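Local coordinates for protein oxidoreductase, zinc-binding dehydrogenase family (PDB 5K1S) that acts as a zinc-containing medium-chain reductase in an alternative route to isovaleryl coenzyme A in Myxococcus xanthus, at residues Cys57-Ile62 with Phe130-Pro135; Gly136-Phe141 with Lys341-Leu346. All blocks are in the same frame, centred on the assembly; numbering follows the deposited sequence.

Interaction 1: residues Cys57-Ile62 with Phe130-Pro135; sequences CYHDVI and FGEELP. With ZN (zinc ion), chain F.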
loop_
_atom_site.group_PDB
_atom_site.type_symbol
_atom_site.label_atom_id
_atom_site.label_comp_id
_atom_site.label_asym_id
_atom_site.label_seq_id
_atom_site.Cartn_x
_atom_site.Cartn_y
_atom_site.Cartn_z
ATOM N N CYS A 57 -20.643 -13.648 -11.945
ATOM C CA CYS A 57 -19.918 -12.896 -10.932
ATOM C C CYS A 57 -20.852 -11.867 -10.306
ATOM O O CYS A 57 -21.660 -11.250 -11.004
ATOM C CB CYS A 57 -18.698 -12.203 -11.546
ATOM S SG CYS A 57 -17.754 -11.193 -10.401
ATOM N N TYR A 58 -20.745 -11.689 -8.985
ATOM C CA TYR A 58 -21.612 -10.732 -8.303
ATOM C C TYR A 58 -21.514 -9.350 -8.934
ATOM O O TYR A 58 -22.468 -8.566 -8.873
ATOM C CB TYR A 58 -21.265 -10.654 -6.817
ATOM C CG TYR A 58 -22.181 -9.733 -6.043
ATOM C CD1 TYR A 58 -23.415 -10.175 -5.585
ATOM C CD2 TYR A 58 -21.816 -8.420 -5.779
ATOM C CE1 TYR A 58 -24.258 -9.337 -4.882
ATOM C CE2 TYR A 58 -22.654 -7.575 -5.075
ATOM C CZ TYR A 58 -23.872 -8.039 -4.629
ATOM O OH TYR A 58 -24.711 -7.201 -3.927
ATOM N N HIS A 59 -20.363 -9.032 -9.530
ATOM C CA HIS A 59 -20.248 -7.840 -10.362
ATOM C C HIS A 59 -21.418 -7.741 -11.335
ATOM O O HIS A 59 -21.944 -6.650 -11.579
ATOM C CB HIS A 59 -18.914 -7.884 -11.111
ATOM C CG HIS A 59 -18.592 -6.638 -11.876
ATOM N ND1 HIS A 59 -17.979 -5.548 -11.298
ATOM C CD2 HIS A 59 -18.776 -6.319 -13.180
ATOM C CE1 HIS A 59 -17.805 -4.607 -12.209
ATOM N NE2 HIS A 59 -18.279 -5.051 -13.360
ATOM N N ASP A 60 -21.846 -8.881 -11.891
ATOM C CA ASP A 60 -22.966 -8.886 -12.828
ATOM C C ASP A 60 -24.255 -8.441 -12.151
ATOM O O ASP A 60 -25.103 -7.796 -12.778
ATOM C CB ASP A 60 -23.146 -10.280 -13.430
ATOM C CG ASP A 60 -21.926 -10.750 -14.200
ATOM O OD1 ASP A 60 -21.174 -9.894 -14.715
ATOM O OD2 ASP A 60 -21.725 -11.978 -14.293
ATOM N N VAL A 61 -24.434 -8.799 -10.877
ATOM C CA VAL A 61 -25.608 -8.351 -10.133
ATOM C C VAL A 61 -25.632 -6.831 -10.067
ATOM O O VAL A 61 -26.633 -6.189 -10.404
ATOM C CB VAL A 61 -25.622 -8.974 -8.725
ATOM C CG1 VAL A 61 -26.785 -8.426 -7.902
ATOM C CG2 VAL A 61 -25.699 -10.492 -8.812
ATOM N N ILE A 62 -24.524 -6.235 -9.622
ATOM C CA ILE A 62 -24.437 -4.780 -9.540
ATOM C C ILE A 62 -24.734 -4.168 -10.901
ATOM O O ILE A 62 -25.499 -3.202 -11.018
ATOM C CB ILE A 62 -23.051 -4.356 -9.020
ATOM C CG1 ILE A 62 -22.743 -5.032 -7.678
ATOM C CG2 ILE A 62 -22.982 -2.844 -8.860
ATOM C CD1 ILE A 62 -21.307 -4.871 -7.226
ATOM N N PHE A 130 -16.188 -6.171 -20.319
ATOM C CA PHE A 130 -17.094 -7.122 -20.944
ATOM C C PHE A 130 -18.399 -7.175 -20.160
ATOM O O PHE A 130 -18.401 -7.225 -18.927
ATOM C CB PHE A 130 -16.455 -8.508 -21.011
ATOM C CG PHE A 130 -15.367 -8.621 -22.037
ATOM C CD1 PHE A 130 -14.056 -8.314 -21.714
ATOM C CD2 PHE A 130 -15.654 -9.036 -23.326
ATOM C CE1 PHE A 130 -13.055 -8.416 -22.660
ATOM C CE2 PHE A 130 -14.657 -9.136 -24.277
ATOM C CZ PHE A 130 -13.357 -8.827 -23.943
ATOM N N GLY A 131 -19.516 -7.152 -20.881
ATOM C CA GLY A 131 -20.814 -7.076 -20.246
ATOM C C GLY A 131 -21.256 -5.676 -19.889
ATOM O O GLY A 131 -22.303 -5.516 -19.248
ATOM N N GLU A 132 -20.492 -4.656 -20.279
ATOM C CA GLU A 132 -20.862 -3.271 -20.020
ATOM C C GLU A 132 -20.792 -2.464 -21.311
ATOM O O GLU A 132 -21.745 -2.468 -22.094
ATOM C CB GLU A 132 -19.961 -2.677 -18.935
ATOM C CG GLU A 132 -20.174 -3.318 -17.571
ATOM C CD GLU A 132 -19.089 -2.973 -16.575
ATOM O OE1 GLU A 132 -18.571 -1.836 -16.619
ATOM O OE2 GLU A 132 -18.747 -3.846 -15.749
ATOM N N GLU A 133 -19.675 -1.776 -21.562
ATOM C CA GLU A 133 -19.567 -0.983 -22.781
ATOM C C GLU A 133 -19.598 -1.862 -24.024
ATOM O O GLU A 133 -20.076 -1.427 -25.079
ATOM C CB GLU A 133 -18.288 -0.145 -22.760
ATOM C CG GLU A 133 -18.070 0.623 -21.466
ATOM C CD GLU A 133 -17.164 1.825 -21.646
ATOM O OE1 GLU A 133 -17.355 2.575 -22.626
ATOM O OE2 GLU A 133 -16.255 2.018 -20.811
ATOM N N LEU A 134 -19.097 -3.092 -23.925
ATOM C CA LEU A 134 -19.192 -4.025 -25.034
ATOM C C LEU A 134 -19.895 -5.301 -24.579
ATOM O O LEU A 134 -19.809 -5.675 -23.404
ATOM C CB LEU A 134 -17.812 -4.359 -25.619
ATOM C CG LEU A 134 -16.690 -4.760 -24.667
ATOM C CD1 LEU A 134 -16.753 -6.241 -24.378
ATOM C CD2 LEU A 134 -15.335 -4.390 -25.251
ATOM N N PRO A 135 -20.607 -5.981 -25.480
ATOM C CA PRO A 135 -21.475 -7.084 -25.051
ATOM C C PRO A 135 -20.713 -8.174 -24.311
ATOM O O PRO A 135 -19.527 -8.413 -24.551
ATOM C CB PRO A 135 -22.060 -7.607 -26.367
ATOM C CG PRO A 135 -21.957 -6.460 -27.309
ATOM C CD PRO A 135 -20.701 -5.744 -26.930
HETATM ZN ZN ZN F . -15.871 -10.753 -11.967
#

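Interaction 2: residues Gly136-Phe141 with Lys341-Leu346; sequences GGYAQF and KAHFRL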
loop_
_atom_site.group_PDB
_atom_site.type_symbol
_atom_site.label_atom_id
_atom_site.label_comp_id
_atom_site.label_asym_id
_atom_site.label_seq_id
_atom_site.Cartn_x
_atom_site.Cartn_y
_atom_site.Cartn_z
ATOM N N GLY A 136 -21.424 -8.855 -23.413
ATOM C CA GLY A 136 -20.836 -9.832 -22.526
ATOM C C GLY A 136 -21.041 -11.260 -22.997
ATOM O O GLY A 136 -21.373 -11.525 -24.158
ATOM N N GLY A 137 -20.842 -12.194 -22.070
ATOM C CA GLY A 137 -20.882 -13.613 -22.353
ATOM C C GLY A 137 -22.187 -14.308 -22.035
ATOM O O GLY A 137 -22.250 -15.539 -22.136
ATOM N N TYR A 138 -23.225 -13.573 -21.638
ATOM C CA TYR A 138 -24.547 -14.166 -21.453
ATOM C C TYR A 138 -25.197 -14.423 -22.805
ATOM O O TYR A 138 -26.320 -13.973 -23.059
ATOM C CB TYR A 138 -25.454 -13.261 -20.612
ATOM C CG TYR A 138 -25.109 -13.180 -19.143
ATOM C CD1 TYR A 138 -23.930 -13.731 -18.644
ATOM C CD2 TYR A 138 -25.973 -12.554 -18.250
ATOM C CE1 TYR A 138 -23.622 -13.655 -17.310
ATOM C CE2 TYR A 138 -25.670 -12.476 -16.908
ATOM C CZ TYR A 138 -24.490 -13.032 -16.448
ATOM O OH TYR A 138 -24.148 -12.978 -15.124
ATOM N N ALA A 139 -24.507 -15.146 -23.680
ATOM C CA ALA A 139 -24.981 -15.321 -25.043
ATOM C C ALA A 139 -24.209 -16.458 -25.695
ATOM O O ALA A 139 -23.203 -16.935 -25.166
ATOM C CB ALA A 139 -24.837 -14.023 -25.841
ATOM N N GLN A 140 -24.702 -16.891 -26.858
ATOM C CA GLN A 140 -24.041 -17.953 -27.608
ATOM C C GLN A 140 -22.758 -17.477 -28.273
ATOM O O GLN A 140 -21.879 -18.298 -28.555
ATOM C CB GLN A 140 -24.984 -18.516 -28.672
ATOM C CG GLN A 140 -26.224 -19.187 -28.110
ATOM C CD GLN A 140 -27.140 -19.718 -29.196
ATOM O OE1 GLN A 140 -27.590 -18.973 -30.066
ATOM N NE2 GLN A 140 -27.419 -21.015 -29.150
ATOM N N PHE A 141 -22.630 -16.175 -28.524
ATOM C CA PHE A 141 -21.486 -15.624 -29.231
ATOM C C PHE A 141 -21.150 -14.258 -28.652
ATOM O O PHE A 141 -21.963 -13.633 -27.968
ATOM C CB PHE A 141 -21.749 -15.481 -30.738
ATOM C CG PHE A 141 -22.134 -16.763 -31.416
ATOM C CD1 PHE A 141 -23.457 -17.172 -31.450
ATOM C CD2 PHE A 141 -21.177 -17.550 -32.036
ATOM C CE1 PHE A 141 -23.816 -18.346 -32.079
ATOM C CE2 PHE A 141 -21.532 -18.726 -32.667
ATOM C CZ PHE A 141 -22.852 -19.125 -32.689
ATOM N N LYS A 341 -32.589 -16.935 -12.294
ATOM C CA LYS A 341 -32.453 -17.823 -11.146
ATOM C C LYS A 341 -31.035 -17.790 -10.592
ATOM O O LYS A 341 -30.835 -17.800 -9.371
ATOM C CB LYS A 341 -32.838 -19.249 -11.536
ATOM C CG LYS A 341 -34.229 -19.380 -12.132
ATOM C CD LYS A 341 -34.625 -20.839 -12.301
ATOM C CE LYS A 341 -36.006 -20.978 -12.923
ATOM N NZ LYS A 341 -36.444 -22.400 -12.994
ATOM N N ALA A 342 -30.036 -17.745 -11.476
ATOM C CA ALA A 342 -28.647 -17.721 -11.030
ATOM C C ALA A 342 -28.373 -16.504 -10.156
ATOM O O ALA A 342 -27.778 -16.620 -9.078
ATOM C CB ALA A 342 -27.710 -17.741 -12.237
ATOM N N HIS A 343 -28.801 -15.321 -10.606
ATOM C CA HIS A 343 -28.588 -14.112 -9.816
ATOM C C HIS A 343 -29.317 -14.190 -8.483
ATOM O O HIS A 343 -28.764 -13.817 -7.441
ATOM C CB HIS A 343 -29.047 -12.880 -10.595
ATOM C CG HIS A 343 -28.120 -12.496 -11.699
ATOM N ND1 HIS A 343 -27.955 -11.195 -12.115
ATOM C CD2 HIS A 343 -27.304 -13.248 -12.473
ATOM C CE1 HIS A 343 -27.076 -11.160 -13.100
ATOM N NE2 HIS A 343 -26.665 -12.393 -13.335
ATOM N N PHE A 344 -30.566 -14.654 -8.497
ATOM C CA PHE A 344 -31.312 -14.793 -7.252
ATOM C C PHE A 344 -30.541 -15.651 -6.258
ATOM O O PHE A 344 -30.375 -15.276 -5.091
ATOM C CB PHE A 344 -32.691 -15.390 -7.531
ATOM C CG PHE A 344 -33.616 -15.356 -6.348
ATOM C CD1 PHE A 344 -33.555 -16.339 -5.373
ATOM C CD2 PHE A 344 -34.546 -14.338 -6.209
ATOM C CE1 PHE A 344 -34.403 -16.306 -4.282
ATOM C CE2 PHE A 344 -35.397 -14.301 -5.120
ATOM C CZ PHE A 344 -35.325 -15.286 -4.157
ATOM N N ARG A 345 -30.056 -16.812 -6.706
ATOM C CA ARG A 345 -29.224 -17.649 -5.846
ATOM C C ARG A 345 -28.023 -16.869 -5.330
ATOM O O ARG A 345 -27.721 -16.886 -4.132
ATOM C CB ARG A 345 -28.758 -18.889 -6.609
ATOM C CG ARG A 345 -29.846 -19.906 -6.900
ATOM C CD ARG A 345 -29.271 -21.127 -7.608
ATOM N NE ARG A 345 -28.215 -21.768 -6.826
ATOM C CZ ARG A 345 -27.463 -22.775 -7.259
ATOM N NH1 ARG A 345 -27.640 -23.270 -8.479
ATOM N NH2 ARG A 345 -26.529 -23.289 -6.471
ATOM N N LEU A 346 -27.324 -16.175 -6.229
ATOM C CA LEU A 346 -26.101 -15.483 -5.842
ATOM C C LEU A 346 -26.396 -14.324 -4.896
ATOM O O LEU A 346 -25.638 -14.083 -3.950
ATOM C CB LEU A 346 -25.367 -14.993 -7.092
ATOM C CG LEU A 346 -24.010 -14.321 -6.881
ATOM C CD1 LEU A 346 -23.043 -15.242 -6.146
ATOM C CD2 LEU A 346 -23.426 -13.897 -8.219
#

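Interaction 1: residues Cys57-Ile62 with Phe130-Pro135
A single histidine-carboxylate hydrogen bond, His59 to Glu132, ties the first turn of helix 58-64 to the loop that runs toward strand 141-145, within the GroES-like domain and close to a zinc ion. His59 NE2 donates to Glu132 OE2 over 2.7 Å with an N-H...O angle of 163°. The carboxylate oxygen lies in the plane of the imidazole, at its edge, and is approached almost along its C-O bond. The carboxylate plane is tilted 27° from the ring, and the two side chains run at about right angles. With CG anti to the backbone N (chi1 -173°), His59 swings its ring off the helix toward the loop; Glu132 meets it with a chain that stays extended beyond CG.

The helix start is bound up with the metal. Cys57 SG ligates the zinc at 2.5 Å, with His79 and Cys166 as further ligands, and also takes a weak capping bond from the backbone N of His59. Cys57 N donates to Asp60 OD2 at 3.1 Å, from above the carboxylate plane, and the two residues form a capping box. His59 itself is not a ligand: its NE2 is 6.3 Å from the zinc, but its ring meets that of His79. With an alanine here the imidazole is gone, and Glu132 OE2 would probably lose its donor while His79 loses a neighbouring ring.

In classical alcohol dehydrogenases the residue two after the first zinc cysteine is a serine or threonine that handles the substrate hydroxyl. Here His59 occupies that position; whether it takes over the role cannot be read from the geometry, but the bond from NE2 to Glu132 helps to hold the imidazole in its rotation beside the metal site.

Interaction 2: residues Gly136-Phe141 with Lys341-Leu346
Tyr138 reaches from its loop to His343 on helix 339-347, and the two side chains, coming from opposite directions, meet through one hydrogen bond. From CB, which points toward the helix, CG continues anti to the carbonyl carbon (chi1 -72°). The ring is then turned so that its plane passes nearly through CA (chi2 9°), which presents the CE2 side of the rim to the histidine. CE2 comes to 3.7 Å from His343 NE2 and CZ to 3.9 Å from the same nitrogen. At the end, OH lies 3.1 Å from His343 NE2; either group could be the donor. The rings touch rim to rim, centroids 6.0 Å apart and planes at 70°, so neither lies over the other's face. The phenol carbon CZ sits in the imidazole plane, at its edge.

The imidazole is held from its other nitrogen as well: His343 ND1 bonds to Arg64 NE, so both ring nitrogens have partners and the ring's rotation is fixed. On the loop side, Tyr138 is the centre of an inverse gamma turn, closed by a weak bond from Ala139 N to Gly137 O.

Both residues are buried. Tyr138 lies against Cys54 and Val56 of strand 46-56 and against Leu77, while its backbone pairs with Val21 of strand 17-23 and with Leu77. His343 packs on Val56 and on Val61 of helix 58-64, which places the contact between strand 46-56, that helix and helix 339-347.

How the interactions relate
Interactions 1 and 2 follow directly on one another along the loop, which passes from Pro135 to Gly136, and their centres are 10 Å apart. Asp60 joins them: its OD2, already taken up with the helix cap in interaction 1, lies 2.8 Å from Tyr138 OH of interaction 2, a probable though weak hydrogen bond. A polar chain thus leads from the zinc ligand Cys57 through Asp60 and Tyr138 to His343. Leu346 CD2 packs against the backbone at the helix start, 3.6 Å from Tyr58 N. His59 stands next to the metal ligand His79, whereas the side chain of Tyr138 stays about 9 Å from the zinc.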